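Local coordinates for regulatory protein SWI6 (Saccharomyces cerevisiae, PDB 1SW6) that acts as a subunit of the SBF and MBF complexes in cell-cycle-dependent transcription, this piece being its ankyrin-repeat domain, at residues L43-A48 with L268-A273; S166-A171 with E184-Y189; P192-E197 with G230-K235. One frame throughout, in Å; residues are numbered along the deposited sequence.

Contact 1 of 3, residues L43-A48 with L268-A273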
loop_
_atom_site.group_PDB
_atom_site.type_symbol
_atom_site.label_atom_id
_atom_site.label_comp_id
_atom_site.label_asym_id
_atom_site.label_seq_id
_atom_site.Cartn_x
_atom_site.Cartn_y
_atom_site.Cartn_z
ATOM N N LEU A 43 -30.780 9.125 12.183
ATOM C CA LEU A 43 -29.406 8.937 11.733
ATOM C C LEU A 43 -28.377 9.051 12.850
ATOM O O LEU A 43 -28.317 10.047 13.563
ATOM C CB LEU A 43 -29.066 9.945 10.639
ATOM C CG LEU A 43 -28.461 9.399 9.343
ATOM C CD1 LEU A 43 -27.769 10.545 8.608
ATOM C CD2 LEU A 43 -27.472 8.289 9.647
ATOM N N LYS A 44 -27.560 8.017 12.988
ATOM C CA LYS A 44 -26.527 7.981 14.013
ATOM C C LYS A 44 -25.298 7.297 13.447
ATOM O O LYS A 44 -25.396 6.550 12.474
ATOM C CB LYS A 44 -27.035 7.211 15.234
ATOM C CG LYS A 44 -27.695 5.881 14.886
ATOM C CD LYS A 44 -28.272 5.206 16.137
ATOM C CE LYS A 44 -29.163 4.009 15.783
ATOM N NZ LYS A 44 -30.393 4.408 15.024
ATOM N N ILE A 45 -24.143 7.559 14.051
ATOM C CA ILE A 45 -22.905 6.952 13.595
ATOM C C ILE A 45 -23.028 5.436 13.713
ATOM O O ILE A 45 -23.631 4.917 14.651
ATOM C CB ILE A 45 -21.691 7.474 14.403
ATOM C CG1 ILE A 45 -21.337 8.892 13.937
ATOM C CG2 ILE A 45 -20.496 6.556 14.214
ATOM C CD1 ILE A 45 -20.123 9.500 14.636
ATOM N N MET A 46 -22.460 4.735 12.743
ATOM C CA MET A 46 -22.536 3.285 12.688
ATOM C C MET A 46 -21.137 2.694 12.482
ATOM O O MET A 46 -20.253 3.352 11.933
ATOM C CB MET A 46 -23.461 2.919 11.523
ATOM C CG MET A 46 -23.809 1.462 11.365
ATOM S SD MET A 46 -25.007 1.264 10.021
ATOM C CE MET A 46 -23.968 0.666 8.669
ATOM N N LYS A 47 -20.922 1.468 12.938
ATOM C CA LYS A 47 -19.627 0.851 12.741
ATOM C C LYS A 47 -19.646 0.270 11.332
ATOM O O LYS A 47 -20.688 -0.202 10.860
ATOM C CB LYS A 47 -19.378 -0.254 13.775
ATOM C CG LYS A 47 -19.362 0.252 15.210
ATOM C CD LYS A 47 -18.771 -0.758 16.171
ATOM C CE LYS A 47 -17.265 -0.890 15.978
ATOM N NZ LYS A 47 -16.548 0.389 16.234
ATOM N N ALA A 48 -18.511 0.328 10.645
ATOM C CA ALA A 48 -18.448 -0.217 9.295
ATOM C C ALA A 48 -18.759 -1.704 9.389
ATOM O O ALA A 48 -18.466 -2.336 10.400
ATOM C CB ALA A 48 -17.058 0.000 8.694
ATOM N N LEU A 268 -25.729 19.903 7.813
ATOM C CA LEU A 268 -24.763 20.617 8.623
ATOM C C LEU A 268 -24.934 20.385 10.123
ATOM O O LEU A 268 -23.963 20.078 10.825
ATOM C CB LEU A 268 -24.812 22.114 8.302
ATOM C CG LEU A 268 -23.827 22.965 9.116
ATOM C CD1 LEU A 268 -22.397 22.502 8.863
ATOM C CD2 LEU A 268 -23.987 24.427 8.746
ATOM N N LYS A 269 -26.158 20.515 10.627
ATOM C CA LYS A 269 -26.341 20.306 12.047
ATOM C C LYS A 269 -26.030 18.857 12.466
ATOM O O LYS A 269 -25.607 18.603 13.607
ATOM C CB LYS A 269 -27.749 20.735 12.474
ATOM C CG LYS A 269 -28.911 20.088 11.767
ATOM C CD LYS A 269 -30.190 20.764 12.259
ATOM C CE LYS A 269 -31.437 20.153 11.662
ATOM N NZ LYS A 269 -31.484 20.359 10.193
ATOM N N TRP A 270 -26.222 17.908 11.551
ATOM C CA TRP A 270 -25.920 16.515 11.875
ATOM C C TRP A 270 -24.412 16.359 12.013
ATOM O O TRP A 270 -23.939 15.690 12.923
ATOM C CB TRP A 270 -26.401 15.548 10.790
ATOM C CG TRP A 270 -26.259 14.107 11.229
ATOM C CD1 TRP A 270 -27.188 13.359 11.908
ATOM C CD2 TRP A 270 -25.103 13.264 11.081
ATOM N NE1 TRP A 270 -26.682 12.112 12.191
ATOM C CE2 TRP A 270 -25.407 12.025 11.695
ATOM C CE3 TRP A 270 -23.842 13.436 10.493
ATOM C CZ2 TRP A 270 -24.495 10.957 11.733
ATOM C CZ3 TRP A 270 -22.927 12.369 10.532
ATOM C CH2 TRP A 270 -23.265 11.149 11.150
ATOM N N ILE A 271 -23.668 16.979 11.097
ATOM C CA ILE A 271 -22.206 16.912 11.110
ATOM C C ILE A 271 -21.680 17.520 12.404
ATOM O O ILE A 271 -20.841 16.923 13.083
ATOM C CB ILE A 271 -21.603 17.673 9.897
ATOM C CG1 ILE A 271 -22.025 16.994 8.591
ATOM C CG2 ILE A 271 -20.089 17.675 9.970
ATOM C CD1 ILE A 271 -21.526 15.563 8.463
ATOM N N ILE A 272 -22.178 18.706 12.739
ATOM C CA ILE A 272 -21.769 19.386 13.966
ATOM C C ILE A 272 -22.110 18.553 15.199
ATOM O O ILE A 272 -21.259 18.325 16.046
ATOM C CB ILE A 272 -22.442 20.779 14.097
ATOM C CG1 ILE A 272 -21.868 21.713 13.027
ATOM C CG2 ILE A 272 -22.209 21.362 15.494
ATOM C CD1 ILE A 272 -22.557 23.061 12.927
ATOM N N ALA A 273 -23.335 18.057 15.289
ATOM C CA ALA A 273 -23.719 17.282 16.470
ATOM C C ALA A 273 -23.171 15.861 16.573
ATOM O O ALA A 273 -22.960 15.372 17.678
ATOM C CB ALA A 273 -25.227 17.240 16.587
#

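Contact 2 of 3, residues S166-A171 with E184-Y189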
loop_
_atom_site.group_PDB
_atom_site.type_symbol
_atom_site.label_atom_id
_atom_site.label_comp_id
_atom_site.label_asym_id
_atom_site.label_seq_id
_atom_site.Cartn_x
_atom_site.Cartn_y
_atom_site.Cartn_z
ATOM N N SER A 166 -13.389 2.199 6.176
ATOM C CA SER A 166 -14.224 2.158 4.971
ATOM C C SER A 166 -13.431 2.584 3.744
ATOM O O SER A 166 -12.292 3.014 3.861
ATOM C CB SER A 166 -15.415 3.096 5.129
ATOM O OG SER A 166 -14.961 4.438 5.171
ATOM N N CYS A 167 -14.042 2.477 2.569
ATOM C CA CYS A 167 -13.363 2.871 1.344
ATOM C C CYS A 167 -13.178 4.379 1.282
ATOM O O CYS A 167 -12.181 4.860 0.754
ATOM C CB CYS A 167 -14.122 2.375 0.099
ATOM S SG CYS A 167 -15.841 2.895 -0.024
ATOM N N LEU A 168 -14.127 5.134 1.823
ATOM C CA LEU A 168 -13.999 6.586 1.816
ATOM C C LEU A 168 -12.812 6.988 2.698
ATOM O O LEU A 168 -12.136 7.973 2.425
ATOM C CB LEU A 168 -15.288 7.249 2.308
ATOM C CG LEU A 168 -15.206 8.777 2.372
ATOM C CD1 LEU A 168 -15.064 9.333 0.966
ATOM C CD2 LEU A 168 -16.455 9.346 3.060
ATOM N N VAL A 169 -12.558 6.218 3.756
ATOM C CA VAL A 169 -11.424 6.493 4.641
ATOM C C VAL A 169 -10.110 6.419 3.833
ATOM O O VAL A 169 -9.163 7.148 4.103
ATOM C CB VAL A 169 -11.400 5.482 5.832
ATOM C CG1 VAL A 169 -10.067 5.567 6.604
ATOM C CG2 VAL A 169 -12.560 5.796 6.782
ATOM N N LYS A 170 -10.068 5.549 2.826
ATOM C CA LYS A 170 -8.877 5.418 1.987
ATOM C C LYS A 170 -8.665 6.689 1.182
ATOM O O LYS A 170 -7.528 7.098 0.933
ATOM C CB LYS A 170 -9.020 4.219 1.042
ATOM C CG LYS A 170 -9.136 2.899 1.789
ATOM C CD LYS A 170 -8.009 2.785 2.812
ATOM C CE LYS A 170 -8.314 1.740 3.861
ATOM N NZ LYS A 170 -7.250 1.714 4.894
ATOM N N ALA A 171 -9.766 7.325 0.795
ATOM C CA ALA A 171 -9.694 8.568 0.041
ATOM C C ALA A 171 -8.982 9.637 0.849
ATOM O O ALA A 171 -8.234 10.449 0.293
ATOM C CB ALA A 171 -11.099 9.054 -0.321
ATOM N N GLU A 184 -14.593 15.847 -4.296
ATOM C CA GLU A 184 -15.954 16.342 -4.187
ATOM C C GLU A 184 -16.932 15.491 -4.978
ATOM O O GLU A 184 -18.034 15.210 -4.499
ATOM C CB GLU A 184 -16.047 17.812 -4.615
ATOM C CG GLU A 184 -17.455 18.402 -4.441
ATOM C CD GLU A 184 -17.452 19.919 -4.269
ATOM O OE1 GLU A 184 -16.441 20.566 -4.614
ATOM O OE2 GLU A 184 -18.465 20.468 -3.791
ATOM N N ALA A 185 -16.535 15.067 -6.179
ATOM C CA ALA A 185 -17.407 14.224 -6.993
ATOM C C ALA A 185 -17.538 12.853 -6.328
ATOM O O ALA A 185 -18.592 12.213 -6.396
ATOM C CB ALA A 185 -16.832 14.069 -8.409
ATOM N N LEU A 186 -16.465 12.405 -5.684
ATOM C CA LEU A 186 -16.482 11.103 -4.994
ATOM C C LEU A 186 -17.539 11.038 -3.874
ATOM O O LEU A 186 -18.146 9.996 -3.625
ATOM C CB LEU A 186 -15.110 10.813 -4.393
ATOM C CG LEU A 186 -14.921 9.439 -3.743
ATOM C CD1 LEU A 186 -14.958 8.347 -4.808
ATOM C CD2 LEU A 186 -13.575 9.414 -3.018
ATOM N N LEU A 187 -17.755 12.154 -3.195
ATOM C CA LEU A 187 -18.726 12.178 -2.117
ATOM C C LEU A 187 -20.143 11.877 -2.613
ATOM O O LEU A 187 -20.949 11.330 -1.869
ATOM C CB LEU A 187 -18.672 13.532 -1.393
ATOM C CG LEU A 187 -17.362 13.756 -0.616
ATOM C CD1 LEU A 187 -17.330 15.146 0.003
ATOM C CD2 LEU A 187 -17.235 12.686 0.471
ATOM N N ASP A 188 -20.458 12.221 -3.861
ATOM C CA ASP A 188 -21.804 11.934 -4.370
ATOM C C ASP A 188 -22.089 10.439 -4.365
ATOM O O ASP A 188 -23.244 10.020 -4.208
ATOM C CB ASP A 188 -22.009 12.481 -5.790
ATOM C CG ASP A 188 -22.136 13.996 -5.825
ATOM O OD1 ASP A 188 -22.264 14.626 -4.740
ATOM O OD2 ASP A 188 -22.114 14.554 -6.943
ATOM N N TYR A 189 -21.038 9.637 -4.529
ATOM C CA TYR A 189 -21.178 8.181 -4.530
ATOM C C TYR A 189 -20.782 7.493 -3.218
ATOM O O TYR A 189 -21.216 6.365 -2.969
ATOM C CB TYR A 189 -20.366 7.559 -5.670
ATOM C CG TYR A 189 -20.924 7.852 -7.035
ATOM C CD1 TYR A 189 -20.766 9.108 -7.619
ATOM C CD2 TYR A 189 -21.653 6.884 -7.732
ATOM C CE1 TYR A 189 -21.319 9.402 -8.863
ATOM C CE2 TYR A 189 -22.213 7.163 -8.977
ATOM C CZ TYR A 189 -22.042 8.426 -9.536
ATOM O OH TYR A 189 -22.599 8.713 -10.764
#

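Contact 3 of 3, residues P192-E197 with G230-K235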
loop_
_atom_site.group_PDB
_atom_site.type_symbol
_atom_site.label_atom_id
_atom_site.label_comp_id
_atom_site.label_asym_id
_atom_site.label_seq_id
_atom_site.Cartn_x
_atom_site.Cartn_y
_atom_site.Cartn_z
ATOM N N PRO A 192 -22.495 7.659 1.981
ATOM C CA PRO A 192 -22.985 6.771 3.041
ATOM C C PRO A 192 -21.886 6.411 4.041
ATOM O O PRO A 192 -22.175 6.135 5.197
ATOM C CB PRO A 192 -23.486 5.550 2.269
ATOM C CG PRO A 192 -23.955 6.149 0.960
ATOM C CD PRO A 192 -22.856 7.133 0.647
ATOM N N CYS A 193 -20.629 6.416 3.595
ATOM C CA CYS A 193 -19.501 6.090 4.468
ATOM C C CYS A 193 -19.258 7.158 5.534
ATOM O O CYS A 193 -18.639 6.891 6.556
ATOM C CB CYS A 193 -18.214 5.920 3.650
ATOM S SG CYS A 193 -18.278 4.658 2.349
ATOM N N LEU A 194 -19.740 8.370 5.291
ATOM C CA LEU A 194 -19.551 9.458 6.246
ATOM C C LEU A 194 -20.088 9.140 7.637
ATOM O O LEU A 194 -19.640 9.722 8.619
ATOM C CB LEU A 194 -20.228 10.731 5.742
ATOM C CG LEU A 194 -19.635 11.340 4.482
ATOM C CD1 LEU A 194 -20.498 12.508 4.023
ATOM C CD2 LEU A 194 -18.205 11.795 4.779
ATOM N N ILE A 195 -21.050 8.227 7.734
ATOM C CA ILE A 195 -21.600 7.909 9.049
ATOM C C ILE A 195 -20.910 6.731 9.728
ATOM O O ILE A 195 -21.285 6.338 10.832
ATOM C CB ILE A 195 -23.110 7.609 8.973
ATOM C CG1 ILE A 195 -23.345 6.242 8.330
ATOM C CG2 ILE A 195 -23.814 8.718 8.195
ATOM C CD1 ILE A 195 -24.763 5.746 8.477
ATOM N N LEU A 196 -19.880 6.191 9.084
ATOM C CA LEU A 196 -19.152 5.045 9.617
ATOM C C LEU A 196 -17.924 5.371 10.486
ATOM O O LEU A 196 -17.158 6.287 10.185
ATOM C CB LEU A 196 -18.706 4.148 8.454
ATOM C CG LEU A 196 -19.770 3.711 7.445
ATOM C CD1 LEU A 196 -19.124 2.907 6.302
ATOM C CD2 LEU A 196 -20.817 2.875 8.169
ATOM N N GLU A 197 -17.743 4.604 11.564
ATOM C CA GLU A 197 -16.584 4.742 12.448
ATOM C C GLU A 197 -15.849 3.402 12.384
ATOM O O GLU A 197 -16.475 2.363 12.190
ATOM C CB GLU A 197 -17.005 5.028 13.897
ATOM C CG GLU A 197 -17.862 3.948 14.542
ATOM C CD GLU A 197 -18.255 4.291 15.972
ATOM O OE1 GLU A 197 -18.911 3.458 16.634
ATOM O OE2 GLU A 197 -17.908 5.395 16.440
ATOM N N GLY A 230 -18.159 21.964 2.647
ATOM C CA GLY A 230 -18.886 22.608 1.567
ATOM C C GLY A 230 -19.909 21.669 0.939
ATOM O O GLY A 230 -21.038 22.076 0.628
ATOM N N TRP A 231 -19.526 20.405 0.761
ATOM C CA TRP A 231 -20.415 19.406 0.157
ATOM C C TRP A 231 -21.692 19.234 0.976
ATOM O O TRP A 231 -22.791 19.136 0.420
ATOM C CB TRP A 231 -19.709 18.045 0.048
ATOM C CG TRP A 231 -20.540 16.974 -0.658
ATOM C CD1 TRP A 231 -20.578 16.711 -2.002
ATOM C CD2 TRP A 231 -21.448 16.053 -0.045
ATOM N NE1 TRP A 231 -21.454 15.679 -2.257
ATOM C CE2 TRP A 231 -22.001 15.260 -1.073
ATOM C CE3 TRP A 231 -21.849 15.818 1.278
ATOM C CZ2 TRP A 231 -22.935 14.247 -0.823
ATOM C CZ3 TRP A 231 -22.777 14.808 1.530
ATOM C CH2 TRP A 231 -23.311 14.036 0.480
ATOM N N ILE A 232 -21.545 19.190 2.300
ATOM C CA ILE A 232 -22.696 19.016 3.155
ATOM C C ILE A 232 -23.678 20.179 2.984
ATOM O O ILE A 232 -24.873 19.955 2.854
ATOM C CB ILE A 232 -22.284 18.866 4.654
ATOM C CG1 ILE A 232 -22.256 17.386 5.068
ATOM C CG2 ILE A 232 -23.311 19.515 5.545
ATOM C CD1 ILE A 232 -21.247 16.551 4.351
ATOM N N VAL A 233 -23.178 21.412 2.960
ATOM C CA VAL A 233 -24.066 22.573 2.824
ATOM C C VAL A 233 -24.590 22.800 1.403
ATOM O O VAL A 233 -25.711 23.273 1.225
ATOM C CB VAL A 233 -23.389 23.880 3.342
ATOM C CG1 VAL A 233 -23.149 23.779 4.835
ATOM C CG2 VAL A 233 -22.050 24.107 2.636
ATOM N N LYS A 234 -23.805 22.445 0.391
ATOM C CA LYS A 234 -24.251 22.637 -0.986
ATOM C C LYS A 234 -25.236 21.581 -1.500
ATOM O O LYS A 234 -26.025 21.860 -2.401
ATOM C CB LYS A 234 -23.048 22.710 -1.930
ATOM C CG LYS A 234 -22.073 23.828 -1.583
ATOM C CD LYS A 234 -21.052 24.075 -2.680
ATOM C CE LYS A 234 -20.210 22.847 -2.983
ATOM N NZ LYS A 234 -19.287 23.082 -4.148
ATOM N N LYS A 235 -25.223 20.381 -0.933
ATOM C CA LYS A 235 -26.128 19.348 -1.432
ATOM C C LYS A 235 -27.604 19.632 -1.155
ATOM O O LYS A 235 -28.486 19.057 -1.801
ATOM C CB LYS A 235 -25.752 17.974 -0.869
ATOM C CG LYS A 235 -26.119 17.743 0.574
ATOM C CD LYS A 235 -26.046 16.254 0.883
ATOM C CE LYS A 235 -26.583 15.942 2.267
ATOM N NZ LYS A 235 -27.984 16.412 2.465
#

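Contact 1 of 3, residues L43-A48 with L268-A273
Trp-270, on helix 268-276, drives its indole against the extended chain at Leu-43 to Ile-45, joining this N-terminal segment to the third ankyrin repeat. Its CG lies anti to the backbone N (chi1 -172°), which sends the ring outward from the helix. The tight part lies at the pyrrole end of the ring: NE1 of Trp-270 gives its proton to the backbone O of Leu-43 at 3.0 Å, almost straight at 173°. That oxygen lies in the indole plane, whereas the nitrogen sits above the carbonyl plane of Leu-43. Over one face of the five-membered ring comes CD1 of Leu-43, 4.2 Å from the ring centroid in a CH-pi contact, so backbone and side chain of one residue hold the indole from edge and face. The six-membered ring is held more loosely, CH2 of Trp-270 meeting CG1 of Ile-45 at 4.1 Å. Ile-45 and Lys-44 are partly exposed here, and Lys-44 starts away from the helix. With an alanine in place of the tryptophan, the Leu-43 carbonyl would probably lose this donor and a gap open beneath the Leu-43 side chain. Met-46 pairs with Ile-195 and Glu-197 beside strand 196-197, while Ile-271 turns to helix 218-234.

Contact 2 of 3, residues S166-A171 with E184-Y189
Leu-186 and Leu-187 of helix 183-190 meet Leu-168 and Ala-171 of helix 167-173 purely through methyl groups. The closest approach is between CD2 of Leu-186 and CB of Ala-171, 3.7 Å apart. CD1 of Leu-168 comes to 4.0 Å from CD2 of Leu-187, the two side chains crossing at about a right angle, and the same CD1 of Leu-168 lies a little farther from CD2 of Leu-186. Leu-186 keeps its CG trans to the backbone nitrogen (chi1 -175°), which carries CD2 across to the small Ala-171; Leu-187 turns its CG beside the nitrogen instead (chi1 -68°), and its CD2 reaches Leu-168. The two helical segments run antiparallel, at 174°, with their axes 11.4 Å apart. They are the helix pair of the second ankyrin repeat, separated by a longer connection that includes the short helix 176-179. Around this apolar seam, the neighbouring repeat helices close in: Leu-186 rests on Leu-144 and Val-147 of helix 144-152, Ala-171 on Thr-139, and Leu-187 on Ile-227 and Trp-231 of helix 218-234. Farther out, Ser-166 occupies the N-cap position of helix 167-173, its OG accepting a weak bond from Val-169 N at 3.3 Å. On the far side of helix 183-190, Asp-188 forms a salt bridge with Arg-238.

Contact 3 of 3, residues P192-E197 with G230-K235
Leu-194, near the end of the second ankyrin repeat, is the residue of 192-197 that reaches helix 218-234 in the third, where its CD1 meets both Trp-231 and Ile-232. Before it, Cys-193 turns toward helix 167-173, touching Cys-167 and Leu-168. At Leu-194 the CG stands opposite the carbonyl carbon (chi1 -66°), and the extended branch sends CD1 to the helix. This methyl lies 4.1 Å from CZ3 of Trp-231, approaching the indole at a slant, and 4.1 Å from CD1 of Ile-232, which it meets tip to tip. CD1 of Ile-232 in turn lies at the indole edge of Trp-231, in the plane of the ring, so the three side chains form one small apolar cluster. Next along the chain, Ile-195 packs on Trp-270 of helix 268-276, and the backbone tightens in a turn, Leu-196 N bonding to Cys-193 O at 2.9 Å. The chain then enters strand 196-197. Across the two segments the chemistry is wholly apolar and the buried area small, 69 Å², which implies van der Waals packing and burial of apolar surface, with no polar bond between them; the indole NE1 of Trp-231 has its polar partner elsewhere, in the carboxylate of Asp-188.

Contact 1 closes a long loop of chain within which contact 2 and then contact 3 follow one another. Contact 3 lies between the others, its centre about 9 Å from each, while the centres of contacts 1 and 2 are about 16 Å apart. It meets contact 1 through the two-stranded parallel sheet of 46-47 and 196-197, and contact 2 through the Glu-184 to Lys-234 salt bridge and the packing of Leu-168 on Leu-194. Contact 2 is internal to the second ankyrin repeat, contact 3 joins that repeat to the third, and contact 1 brings the N-terminal segment 43-48 onto the third, tying sequence-distant pieces into one domain.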